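Local coordinates for thermotoga maritima TmcAL (Thermotoga maritima, PDB 5Y0T), which belongs to the HIGH nucleotidyl transferase family of the HUP clan and binds adenosine-5'-rp-alpha-thio-triphosphate in a pocket, at residues Y32-M37 with R347-L352; I108-R113 with L162-S167; Q112-I117 with Y145-Y150; T211-L216 with D227-D232; L237-E240 with G244-P247. One frame throughout, in Å; residues are numbered along the deposited sequence.

In the fold
Contact 1 begins early in the chain, on strand 32-38, and closes only at helix 346-356, so the other four contacts all nest inside its long loop. Contacts 2 and 3 both set out from helix 108-120 and share Q112 and R113: contact 3 closes first, on helix 139-153, and contact 2 a little later, on the turn before helix 167-182. Together they hold one helical bundle, with L164 packing on both V114 and L147. Contacts 4 and 5 follow in series as short closures around helices 210-218, 222-228 and 231-242, joined where L229 meets L237. Contact 5 lies across the chain's centre from contacts 2 and 3.

Contact 1: residues Y32-M37 with R347-L352; sequences YTIAVM and REILSL
Y32 lays its ring against I349, and this is the tight part of the contact. The CB of I349 sits over one ring face, toward the rim, 3.7 Å from the centroid of the Y32 ring, a CH-pi contact. Around it, CG2 of I349 reaches the CD1 side of the ring and CD1 of I349 the CD2 side, so a branched aliphatic residue covers the aromatic surface broadly. Having CG1 anti to the backbone N (chi1 -170°) lets I349 stretch this branch on toward I34, likewise buried, whose CD1 meets it at 4.1 Å.

The other end is open to solvent. There the OH of Y32 donates to OE1 of E348 at 2.5 Å, using the anti lone pair of that oxygen. The carboxylate stands nearly perpendicular to the ring (89°), and the same oxygen forms a salt bridge with K345, so one exposed acid serves two partners. Tyrosine suits the boundary, with its ring inside and its hydroxyl at the surface.

The strand belongs to the parallel run 3-8, 32-38 and 66-70. Segments 32-37 and 347-352 cross at 71°, helix-on-sheet packing consistent with an alpha/beta fold of the HUP clan.

Contact 2: residues I108-R113 with L162-S167; sequences IEFLQR and LKLEKS
F110 and L111 on the first turn of helix 108-120 face K163 and L164 on a 3-10 turn, with the CA atoms of L111 and L164 8.8 Å apart, a spacing that leaves the meeting to side chains. The phenyl ring of F110 is the centre. With CG anti to the backbone N (chi1 167°), it leans out of its helix, and K163 runs obliquely across one face. CB of K163 touches CE2 of F110 at 3.8 Å, while CD of K163 lies over the face, 4.1 Å from the ring centroid of F110. Beyond it, NZ of K163 stands 4.6 Å from that centroid, an off-centre cation-pi contact.

A lysine fits because its extended chain gives methylenes to the ring and carries the charge past it to E160 and D107, with which NZ forms salt bridges. This combined CH-pi and cation-pi packing joins the turn that leads into helix 167-182 to helix 108-120.

L164 meets the ring obliquely at CE2 and CZ, its CD2 4.1 Å from CE2 of F110. The same methyl reaches CD2 of L111 at 4.4 Å, and V173 of helix 167-182 touches both leucines. The side chain of L111 is about 10 Å from the bound adenosine-5'-rp-alpha-thio-triphosphate.

Contact 3: residues Q112-I117 with Y145-Y150; sequences QRVARI and YALMRY
I117 meets both L147 and Y150 and takes the largest share of the contact. CB is the branch point, and it sends two arms across. The short arm, CG2, is anti to the backbone N and reaches CD2 of L147 at 4.1 Å, while also lying over one face of the Y150 ring. The long arm passes the same ring: CG1 comes 3.9 Å from CE2 of Y150. At the tip, CD1 of I117 closes to 3.6 Å on CE2 of Y150 and also touches CD2 of that ring. A beta-branched residue is apt here because one side chain can fill two neighbouring places at once.

L147 divides its fork in the same spirit. While CD2 goes to I117, its CD1 meets CG1 of V114 at 3.9 Å, the two side chains crossing at about a right angle. V114 and I117 are three residues apart, as are L147 and Y150, so each helix turns one apolar ridge toward the other. All four residues are buried, and the joint is wholly apolar.

The short helical segments cross at 103° with axes 12.0 Å apart, a wide spacing that these sizeable side chains span. Helix 167-182 packs against V114 through V173, helix 123-134 lies behind A146 through Y125 and F128, and P122 in the loop between helices touches Y150.

Contact 4: residues T211-L216 with D227-D232; sequences TAIRNL and DSLPED
S228, which packs on I213, ties its buried hydroxyl back to the chain just before it: OG donates to the carbonyl O of E224, four residues earlier. Spending the polar end in this way leaves the rest of the small side chain fit for an apolar neighbour. CB of S228 lies 3.7 Å from CD1 of I213, and its OG stays 4.1 Å from CG1 of the same isoleucine. A serine suits the place, since it is slim enough to let the backbone come close while its hydroxyl is satisfied by E224.

I213 carries the apolar part for helix 210-218. CG1 sits anti to the carbonyl carbon (chi1 -65°), which carries the long arm outward to S228, and CD1 goes on to CD2 of L229 at 4.0 Å. CG2 of I213 touches that same methyl of L229 at 4.1 Å, so the leucine methyl is held by both arms of the isoleucine. L216, one turn on, adds a looser touch, its CD1 being 4.3 Å from OG of S228.

Beyond the segments, I213 also touches H14, and N15 forms a backbone hydrogen bond with S228. These two residues open the sequence HNGH, which matches the HIGH-type signature of the family. With I213 about 7 Å from the bound adenosine-5'-rp-alpha-thio-triphosphate, the packing probably belongs to the second shell behind that nucleotide pocket.

Contact 5: residues L237-E240 with G244-P247; sequences LMRE and GRGP
The guanidinium of R245 presents its NE and NH2 edge to the carboxylate of E240, whose OE1 lies in the guanidinium plane, while the plate of R239 turns its own edge to the same acid. The setting is a Schellman motif at the end of helix 231-242, where G244, with positive phi (81°), lets the chain leave the helix. Glycine takes this conformation without strain.

R245 grips side-on, one nitrogen to each oxygen: NE to OE1 of E240 at 3.0 Å and NH2 to OE2 of E240 at 2.9 Å. The E240 carboxylate and R245 guanidinium planes are 48° apart, so NH2 meets OE2 from above the carboxylate. R239 puts both its donors on one atom, NE reaching OE2 of E240 at 2.8 Å. OE2 thus accepts three N-H groups in a salt-bridge network of R239, E240 and R245, and the buried acid probably stays ionised. The bend of E240 at chi2 (-62°) brings its carboxylate back to both partners. R245 NH1 turns away to E243 and Q407, and R239 NH1 to E57.

The backbone backs this network, with the N of R245 donating to the carbonyl O of E240 at 2.8 Å. After G246 comes P247, joined by a cis peptide bond. One water finishes the knot, donating to OE1 of E240 at 2.8 Å and to the carbonyl O of R245 at 2.9 Å.

Contact 1: residues Y32-M37 with R347-L352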
# COMPACT_ATOMS: atom_id res chain seq x y z
N TYR A 32 39.33 -14.79 11.66
CA TYR A 32 38.41 -13.83 11.05
C TYR A 32 37.08 -13.83 11.78
O TYR A 32 36.71 -14.82 12.40
CB TYR A 32 38.15 -14.14 9.56
CG TYR A 32 39.41 -14.24 8.74
CD1 TYR A 32 39.97 -13.11 8.13
CD2 TYR A 32 40.06 -15.47 8.57
CE1 TYR A 32 41.12 -13.19 7.37
CE2 TYR A 32 41.22 -15.56 7.82
CZ TYR A 32 41.74 -14.42 7.23
OH TYR A 32 42.88 -14.52 6.50
N THR A 33 36.35 -12.73 11.67
CA THR A 33 35.01 -12.59 12.24
C THR A 33 34.02 -12.18 11.16
O THR A 33 34.23 -11.21 10.45
CB THR A 33 35.01 -11.55 13.38
OG1 THR A 33 35.88 -12.00 14.42
CG2 THR A 33 33.61 -11.36 13.95
N ILE A 34 32.93 -12.94 11.05
CA ILE A 34 31.90 -12.71 10.07
C ILE A 34 30.59 -12.44 10.80
O ILE A 34 30.21 -13.20 11.69
CB ILE A 34 31.75 -13.92 9.14
CG1 ILE A 34 33.04 -14.12 8.32
CG2 ILE A 34 30.54 -13.74 8.24
CD1 ILE A 34 33.04 -15.43 7.53
N ALA A 35 29.89 -11.37 10.42
CA ALA A 35 28.57 -11.09 11.02
C ALA A 35 27.47 -11.29 9.99
O ALA A 35 27.65 -10.93 8.84
CB ALA A 35 28.52 -9.67 11.56
N VAL A 36 26.36 -11.90 10.41
CA VAL A 36 25.15 -11.90 9.60
C VAL A 36 24.19 -10.98 10.33
O VAL A 36 23.88 -11.18 11.50
CB VAL A 36 24.54 -13.34 9.38
CG1 VAL A 36 24.13 -14.04 10.71
CG2 VAL A 36 23.36 -13.29 8.39
N MET A 37 23.75 -9.94 9.61
CA MET A 37 23.08 -8.79 10.20
C MET A 37 21.73 -8.55 9.51
O MET A 37 21.64 -8.57 8.29
CB MET A 37 23.96 -7.53 10.07
CG MET A 37 23.44 -6.29 10.80
SD MET A 37 24.40 -4.81 10.42
CE MET A 37 23.67 -4.40 8.82
N ARG A 347 39.03 -9.48 2.86
CA ARG A 347 39.25 -10.05 1.53
C ARG A 347 39.72 -11.50 1.57
O ARG A 347 39.29 -12.32 0.75
CB ARG A 347 40.32 -9.27 0.75
CG ARG A 347 39.93 -7.89 0.25
CD ARG A 347 41.18 -7.26 -0.39
NE ARG A 347 40.90 -6.00 -1.07
CZ ARG A 347 41.83 -5.10 -1.38
NH1 ARG A 347 43.11 -5.32 -1.05
NH2 ARG A 347 41.49 -3.98 -2.02
N GLU A 348 40.63 -11.77 2.49
CA GLU A 348 41.24 -13.08 2.62
C GLU A 348 40.19 -14.15 2.92
O GLU A 348 40.22 -15.23 2.31
CB GLU A 348 42.32 -13.07 3.71
CG GLU A 348 43.45 -12.06 3.44
CD GLU A 348 44.31 -11.79 4.67
OE1 GLU A 348 44.13 -12.47 5.70
OE2 GLU A 348 45.18 -10.89 4.59
N ILE A 349 39.27 -13.88 3.84
CA ILE A 349 38.29 -14.91 4.20
C ILE A 349 37.18 -14.93 3.15
O ILE A 349 36.61 -15.97 2.85
CB ILE A 349 37.70 -14.72 5.65
CG1 ILE A 349 36.88 -15.95 6.07
CG2 ILE A 349 36.84 -13.46 5.76
CD1 ILE A 349 37.69 -17.26 6.05
N LEU A 350 36.91 -13.79 2.53
CA LEU A 350 35.91 -13.77 1.46
C LEU A 350 36.38 -14.60 0.27
O LEU A 350 35.61 -15.33 -0.35
CB LEU A 350 35.59 -12.34 1.05
CG LEU A 350 34.52 -12.20 -0.04
CD1 LEU A 350 33.24 -12.91 0.38
CD2 LEU A 350 34.26 -10.72 -0.33
N SER A 351 37.68 -14.52 -0.01
CA SER A 351 38.26 -15.30 -1.08
C SER A 351 38.11 -16.81 -0.82
O SER A 351 37.79 -17.61 -1.72
CB SER A 351 39.73 -14.91 -1.26
OG SER A 351 40.36 -15.74 -2.22
N LEU A 352 38.32 -17.21 0.43
CA LEU A 352 38.14 -18.61 0.80
C LEU A 352 36.67 -19.03 0.70
O LEU A 352 36.37 -20.13 0.24
CB LEU A 352 38.66 -18.87 2.21
CG LEU A 352 38.68 -20.35 2.61
CD1 LEU A 352 39.58 -21.15 1.66
CD2 LEU A 352 39.14 -20.52 4.04

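Contact 2: residues I108-R113 with L162-S167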
# COMPACT_ATOMS: atom_id res chain seq x y z
N ILE A 108 25.85 -22.65 28.59
CA ILE A 108 25.77 -23.19 27.23
C ILE A 108 25.31 -24.65 27.29
O ILE A 108 24.62 -25.13 26.39
CB ILE A 108 27.12 -23.10 26.48
CG1 ILE A 108 26.99 -23.62 25.06
CG2 ILE A 108 28.23 -23.85 27.24
CD1 ILE A 108 26.18 -22.72 24.15
N GLU A 109 25.70 -25.34 28.35
CA GLU A 109 25.35 -26.74 28.52
C GLU A 109 23.85 -26.92 28.67
O GLU A 109 23.27 -27.83 28.08
CB GLU A 109 26.07 -27.35 29.72
CG GLU A 109 27.57 -27.47 29.54
CD GLU A 109 28.14 -28.66 30.30
OE1 GLU A 109 27.35 -29.44 30.87
OE2 GLU A 109 29.39 -28.80 30.33
N PHE A 110 23.22 -26.04 29.44
CA PHE A 110 21.76 -26.07 29.58
C PHE A 110 21.09 -25.84 28.22
O PHE A 110 20.16 -26.58 27.84
CB PHE A 110 21.27 -25.02 30.60
CG PHE A 110 19.78 -24.79 30.54
CD1 PHE A 110 18.90 -25.72 31.07
CD2 PHE A 110 19.27 -23.65 29.94
CE1 PHE A 110 17.52 -25.52 31.00
CE2 PHE A 110 17.90 -23.45 29.86
CZ PHE A 110 17.02 -24.38 30.39
N LEU A 111 21.57 -24.86 27.46
CA LEU A 111 20.93 -24.53 26.18
C LEU A 111 21.09 -25.67 25.17
O LEU A 111 20.18 -25.97 24.40
CB LEU A 111 21.51 -23.24 25.61
CG LEU A 111 21.39 -22.03 26.53
CD1 LEU A 111 21.96 -20.79 25.84
CD2 LEU A 111 19.93 -21.80 26.93
N GLN A 112 22.25 -26.31 25.19
CA GLN A 112 22.49 -27.44 24.30
C GLN A 112 21.60 -28.64 24.65
O GLN A 112 21.11 -29.32 23.75
CB GLN A 112 23.97 -27.84 24.33
CG GLN A 112 24.82 -27.02 23.34
CD GLN A 112 26.31 -27.12 23.61
OE1 GLN A 112 26.74 -27.80 24.55
NE2 GLN A 112 27.11 -26.43 22.80
N ARG A 113 21.41 -28.89 25.94
CA ARG A 113 20.52 -29.97 26.36
C ARG A 113 19.11 -29.73 25.86
O ARG A 113 18.45 -30.65 25.37
CB ARG A 113 20.51 -30.13 27.89
CG ARG A 113 21.29 -31.33 28.40
CD ARG A 113 20.99 -31.66 29.88
NE ARG A 113 21.14 -30.51 30.77
CZ ARG A 113 22.31 -29.98 31.14
NH1 ARG A 113 23.45 -30.48 30.68
NH2 ARG A 113 22.33 -28.93 31.95
N LEU A 162 12.96 -22.44 33.46
CA LEU A 162 12.54 -21.04 33.57
C LEU A 162 13.53 -20.07 32.91
O LEU A 162 13.17 -18.94 32.59
CB LEU A 162 12.35 -20.66 35.04
CG LEU A 162 11.14 -21.29 35.73
CD1 LEU A 162 11.23 -21.13 37.24
CD2 LEU A 162 9.86 -20.67 35.20
N LYS A 163 14.77 -20.52 32.68
CA LYS A 163 15.75 -19.69 31.98
C LYS A 163 15.27 -19.32 30.57
O LYS A 163 15.70 -18.32 29.99
CB LYS A 163 17.10 -20.40 31.89
CG LYS A 163 17.85 -20.54 33.22
CD LYS A 163 19.08 -21.44 33.03
CE LYS A 163 19.64 -21.91 34.36
NZ LYS A 163 20.69 -22.94 34.12
N LEU A 164 14.35 -20.12 30.04
CA LEU A 164 13.87 -19.94 28.68
C LEU A 164 12.78 -18.87 28.63
O LEU A 164 12.15 -18.68 27.60
CB LEU A 164 13.37 -21.26 28.11
CG LEU A 164 14.48 -22.31 27.92
CD1 LEU A 164 13.92 -23.65 27.45
CD2 LEU A 164 15.54 -21.81 26.94
N GLU A 165 12.53 -18.20 29.74
CA GLU A 165 11.64 -17.03 29.69
C GLU A 165 12.41 -15.80 29.23
O GLU A 165 11.83 -14.74 28.98
CB GLU A 165 10.99 -16.78 31.06
CG GLU A 165 10.19 -17.95 31.56
CD GLU A 165 9.38 -17.63 32.80
OE1 GLU A 165 9.60 -16.57 33.42
OE2 GLU A 165 8.51 -18.45 33.15
N LYS A 166 13.73 -15.93 29.12
CA LYS A 166 14.59 -14.81 28.77
C LYS A 166 14.88 -14.85 27.27
O LYS A 166 15.27 -15.89 26.75
CB LYS A 166 15.89 -14.85 29.57
CG LYS A 166 15.71 -14.86 31.10
CD LYS A 166 15.22 -13.52 31.63
CE LYS A 166 15.15 -13.53 33.15
NZ LYS A 166 14.49 -12.31 33.69
N SER A 167 14.67 -13.72 26.60
CA SER A 167 14.71 -13.65 25.13
C SER A 167 15.98 -14.21 24.50
O SER A 167 15.93 -15.00 23.53
CB SER A 167 14.54 -12.20 24.67
OG SER A 167 13.32 -11.64 25.13

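Contact 3: residues Q112-I117 with Y145-Y150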
# COMPACT_ATOMS: atom_id res chain seq x y z
N GLN A 112 22.25 -26.31 25.19
CA GLN A 112 22.49 -27.44 24.30
C GLN A 112 21.60 -28.64 24.65
O GLN A 112 21.11 -29.32 23.75
CB GLN A 112 23.97 -27.84 24.33
CG GLN A 112 24.82 -27.02 23.34
CD GLN A 112 26.31 -27.12 23.61
OE1 GLN A 112 26.74 -27.80 24.55
NE2 GLN A 112 27.11 -26.43 22.80
N ARG A 113 21.41 -28.89 25.94
CA ARG A 113 20.52 -29.97 26.36
C ARG A 113 19.11 -29.73 25.86
O ARG A 113 18.45 -30.65 25.37
CB ARG A 113 20.51 -30.13 27.89
CG ARG A 113 21.29 -31.33 28.40
CD ARG A 113 20.99 -31.66 29.88
NE ARG A 113 21.14 -30.51 30.77
CZ ARG A 113 22.31 -29.98 31.14
NH1 ARG A 113 23.45 -30.48 30.68
NH2 ARG A 113 22.33 -28.93 31.95
N VAL A 114 18.64 -28.49 25.99
CA VAL A 114 17.29 -28.18 25.54
C VAL A 114 17.20 -28.30 24.02
O VAL A 114 16.25 -28.89 23.50
CB VAL A 114 16.83 -26.77 25.98
CG1 VAL A 114 15.52 -26.40 25.30
CG2 VAL A 114 16.68 -26.71 27.49
N ALA A 115 18.19 -27.76 23.31
CA ALA A 115 18.15 -27.85 21.85
C ALA A 115 18.11 -29.29 21.37
O ALA A 115 17.41 -29.61 20.40
CB ALA A 115 19.34 -27.13 21.22
N ARG A 116 18.83 -30.17 22.06
CA ARG A 116 18.86 -31.59 21.70
C ARG A 116 17.47 -32.26 21.83
O ARG A 116 17.04 -33.01 20.95
CB ARG A 116 19.90 -32.32 22.58
CG ARG A 116 19.91 -33.83 22.46
CD ARG A 116 20.34 -34.29 21.08
NE ARG A 116 21.70 -33.86 20.72
CZ ARG A 116 22.31 -34.23 19.60
NH1 ARG A 116 21.70 -35.02 18.74
NH2 ARG A 116 23.54 -33.80 19.35
N ILE A 117 16.77 -31.97 22.92
CA ILE A 117 15.42 -32.49 23.11
C ILE A 117 14.49 -32.01 22.00
O ILE A 117 13.75 -32.81 21.42
CB ILE A 117 14.85 -32.08 24.48
CG1 ILE A 117 15.70 -32.70 25.59
CG2 ILE A 117 13.40 -32.55 24.63
CD1 ILE A 117 15.47 -32.07 26.97
N TYR A 145 6.18 -25.44 29.30
CA TYR A 145 5.54 -26.34 30.25
C TYR A 145 5.87 -27.79 29.92
O TYR A 145 6.09 -28.61 30.81
CB TYR A 145 4.02 -26.13 30.26
CG TYR A 145 3.61 -24.72 30.61
CD1 TYR A 145 4.34 -23.97 31.54
CD2 TYR A 145 2.50 -24.13 30.03
CE1 TYR A 145 3.97 -22.68 31.86
CE2 TYR A 145 2.13 -22.84 30.35
CZ TYR A 145 2.86 -22.12 31.27
OH TYR A 145 2.49 -20.84 31.58
N ALA A 146 5.92 -28.10 28.62
CA ALA A 146 6.22 -29.46 28.19
C ALA A 146 7.65 -29.85 28.56
O ALA A 146 7.90 -30.98 29.00
CB ALA A 146 5.99 -29.60 26.70
N LEU A 147 8.57 -28.91 28.39
CA LEU A 147 9.97 -29.14 28.75
C LEU A 147 10.10 -29.34 30.25
O LEU A 147 10.82 -30.23 30.71
CB LEU A 147 10.85 -27.98 28.28
CG LEU A 147 11.10 -27.93 26.77
CD1 LEU A 147 11.76 -26.61 26.38
CD2 LEU A 147 11.97 -29.09 26.33
N MET A 148 9.38 -28.51 31.02
CA MET A 148 9.38 -28.65 32.47
C MET A 148 8.90 -30.02 32.89
O MET A 148 9.49 -30.65 33.77
CB MET A 148 8.50 -27.58 33.11
CG MET A 148 9.06 -26.18 33.02
SD MET A 148 7.94 -24.93 33.68
CE MET A 148 8.91 -23.46 33.37
N ARG A 149 7.82 -30.48 32.27
CA ARG A 149 7.23 -31.76 32.64
C ARG A 149 8.18 -32.87 32.23
O ARG A 149 8.33 -33.87 32.94
CB ARG A 149 5.85 -31.92 31.99
CG ARG A 149 4.78 -31.05 32.64
CD ARG A 149 3.46 -31.08 31.90
NE ARG A 149 2.77 -32.37 32.00
CZ ARG A 149 1.70 -32.70 31.28
NH1 ARG A 149 1.21 -31.85 30.40
NH2 ARG A 149 1.13 -33.89 31.44
N TYR A 150 8.86 -32.67 31.10
CA TYR A 150 9.89 -33.59 30.64
C TYR A 150 11.05 -33.64 31.62
O TYR A 150 11.49 -34.72 32.02
CB TYR A 150 10.38 -33.19 29.24
CG TYR A 150 11.28 -34.21 28.59
CD1 TYR A 150 10.75 -35.38 28.04
CD2 TYR A 150 12.65 -34.02 28.52
CE1 TYR A 150 11.56 -36.33 27.45
CE2 TYR A 150 13.48 -34.97 27.93
CZ TYR A 150 12.92 -36.12 27.39
OH TYR A 150 13.73 -37.07 26.81

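Contact 4: residues T211-L216 with D227-D232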
# COMPACT_ATOMS: atom_id res chain seq x y z
N THR A 211 16.69 -0.51 22.42
CA THR A 211 15.37 0.14 22.40
C THR A 211 15.38 1.41 23.27
O THR A 211 14.83 2.43 22.88
CB THR A 211 14.25 -0.82 22.88
OG1 THR A 211 14.16 -1.93 21.97
CG2 THR A 211 12.91 -0.11 22.92
N ALA A 212 16.03 1.35 24.42
CA ALA A 212 16.15 2.56 25.24
C ALA A 212 16.89 3.66 24.46
O ALA A 212 16.50 4.83 24.50
CB ALA A 212 16.87 2.26 26.56
N ILE A 213 17.93 3.28 23.73
CA ILE A 213 18.74 4.27 23.02
C ILE A 213 17.96 4.91 21.88
O ILE A 213 18.05 6.12 21.65
CB ILE A 213 20.04 3.63 22.49
CG1 ILE A 213 20.91 3.20 23.68
CG2 ILE A 213 20.82 4.62 21.61
CD1 ILE A 213 22.02 2.26 23.26
N ARG A 214 17.16 4.11 21.19
CA ARG A 214 16.30 4.66 20.16
C ARG A 214 15.30 5.64 20.78
O ARG A 214 14.97 6.66 20.18
CB ARG A 214 15.57 3.54 19.40
CG ARG A 214 16.51 2.71 18.52
CD ARG A 214 15.74 1.87 17.48
NE ARG A 214 14.72 1.02 18.11
CZ ARG A 214 14.95 -0.17 18.65
NH1 ARG A 214 16.18 -0.67 18.68
NH2 ARG A 214 13.95 -0.86 19.18
N ASN A 215 14.84 5.37 22.00
CA ASN A 215 13.93 6.30 22.66
C ASN A 215 14.65 7.58 23.09
O ASN A 215 14.05 8.66 23.09
CB ASN A 215 13.25 5.64 23.87
CG ASN A 215 12.15 4.70 23.46
OD1 ASN A 215 11.67 4.75 22.32
ND2 ASN A 215 11.73 3.83 24.38
N LEU A 216 15.92 7.45 23.45
CA LEU A 216 16.73 8.63 23.74
C LEU A 216 16.85 9.51 22.50
O LEU A 216 16.78 10.74 22.60
CB LEU A 216 18.12 8.23 24.25
CG LEU A 216 18.22 7.64 25.65
CD1 LEU A 216 19.63 7.14 25.91
CD2 LEU A 216 17.80 8.65 26.73
N ASP A 227 26.87 8.80 25.12
CA ASP A 227 27.38 8.00 26.24
C ASP A 227 27.10 6.49 26.11
O ASP A 227 27.75 5.68 26.78
CB ASP A 227 26.78 8.48 27.57
CG ASP A 227 27.25 9.86 27.94
OD1 ASP A 227 28.31 10.30 27.44
OD2 ASP A 227 26.54 10.52 28.74
N SER A 228 26.13 6.14 25.28
CA SER A 228 25.72 4.75 25.10
C SER A 228 26.38 4.01 23.93
O SER A 228 26.21 2.80 23.79
CB SER A 228 24.20 4.69 24.90
OG SER A 228 23.53 5.33 25.97
N LEU A 229 27.08 4.75 23.08
CA LEU A 229 27.60 4.17 21.83
C LEU A 229 29.10 4.33 21.73
O LEU A 229 29.67 5.29 22.26
CB LEU A 229 26.96 4.82 20.60
CG LEU A 229 25.45 4.98 20.45
CD1 LEU A 229 25.13 5.59 19.08
CD2 LEU A 229 24.72 3.66 20.64
N PRO A 230 29.76 3.39 21.06
CA PRO A 230 31.17 3.62 20.71
C PRO A 230 31.28 4.85 19.80
O PRO A 230 30.34 5.16 19.06
CB PRO A 230 31.57 2.34 19.97
CG PRO A 230 30.57 1.31 20.39
CD PRO A 230 29.28 2.07 20.62
N GLU A 231 32.42 5.52 19.83
CA GLU A 231 32.63 6.74 19.06
C GLU A 231 32.33 6.58 17.56
O GLU A 231 31.62 7.40 16.97
CB GLU A 231 34.06 7.24 19.25
CG GLU A 231 34.31 8.62 18.67
CD GLU A 231 35.70 9.14 18.99
OE1 GLU A 231 36.52 8.36 19.53
OE2 GLU A 231 35.96 10.33 18.70
N ASP A 232 32.84 5.52 16.94
CA ASP A 232 32.61 5.36 15.51
C ASP A 232 31.14 5.11 15.20
O ASP A 232 30.65 5.47 14.11
CB ASP A 232 33.44 4.22 14.92
CG ASP A 232 34.91 4.58 14.79
OD1 ASP A 232 35.26 5.78 14.80
OD2 ASP A 232 35.72 3.64 14.66

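Contact 5: residues L237-E240 with G244-P247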
# COMPACT_ATOMS: atom_id res chain seq x y z
N LEU A 237 26.14 7.50 13.02
CA LEU A 237 24.76 7.88 13.33
C LEU A 237 24.53 9.37 13.03
O LEU A 237 23.56 9.74 12.38
CB LEU A 237 24.44 7.58 14.80
CG LEU A 237 23.06 8.05 15.29
CD1 LEU A 237 21.96 7.26 14.58
CD2 LEU A 237 22.95 7.91 16.79
N MET A 238 25.45 10.20 13.50
CA MET A 238 25.39 11.64 13.21
C MET A 238 25.51 11.94 11.72
O MET A 238 24.83 12.84 11.20
CB MET A 238 26.49 12.38 13.98
CG MET A 238 26.26 12.43 15.49
SD MET A 238 24.78 13.35 15.94
CE MET A 238 23.67 12.05 16.46
N ARG A 239 26.38 11.20 11.03
CA ARG A 239 26.55 11.33 9.58
C ARG A 239 25.22 11.13 8.86
O ARG A 239 24.86 11.91 7.97
CB ARG A 239 27.58 10.33 9.05
CG ARG A 239 27.82 10.43 7.54
CD ARG A 239 28.60 9.24 7.00
NE ARG A 239 27.74 8.08 6.81
CZ ARG A 239 28.19 6.84 6.59
NH1 ARG A 239 29.50 6.61 6.56
NH2 ARG A 239 27.33 5.84 6.42
N GLU A 240 24.51 10.07 9.23
CA GLU A 240 23.25 9.76 8.55
C GLU A 240 22.20 10.81 8.88
O GLU A 240 21.40 11.20 8.02
CB GLU A 240 22.75 8.36 8.95
CG GLU A 240 23.69 7.24 8.54
CD GLU A 240 23.87 7.17 7.04
OE1 GLU A 240 22.87 6.82 6.38
OE2 GLU A 240 24.98 7.46 6.53
N GLY A 244 20.19 13.52 6.33
CA GLY A 244 18.75 13.31 6.24
C GLY A 244 18.37 11.87 5.94
O GLY A 244 17.29 11.60 5.41
N ARG A 245 19.27 10.94 6.23
CA ARG A 245 18.99 9.51 6.10
C ARG A 245 18.66 8.86 7.44
O ARG A 245 18.58 7.64 7.55
CB ARG A 245 20.15 8.80 5.40
CG ARG A 245 20.23 9.12 3.89
CD ARG A 245 21.18 8.17 3.16
NE ARG A 245 22.49 8.22 3.79
CZ ARG A 245 23.44 9.10 3.49
NH1 ARG A 245 23.25 9.99 2.51
NH2 ARG A 245 24.57 9.07 4.18
N GLY A 246 18.54 9.67 8.49
CA GLY A 246 18.05 9.14 9.75
C GLY A 246 17.68 10.26 10.69
O GLY A 246 17.91 11.42 10.38
N PRO A 247 17.09 9.93 11.85
CA PRO A 247 16.73 8.57 12.24
C PRO A 247 15.45 8.17 11.53
O PRO A 247 14.71 9.04 11.10
CB PRO A 247 16.51 8.68 13.76
CG PRO A 247 16.03 10.10 13.95
CD PRO A 247 16.74 10.93 12.88
O HOH W 1 20.55 5.57 7.35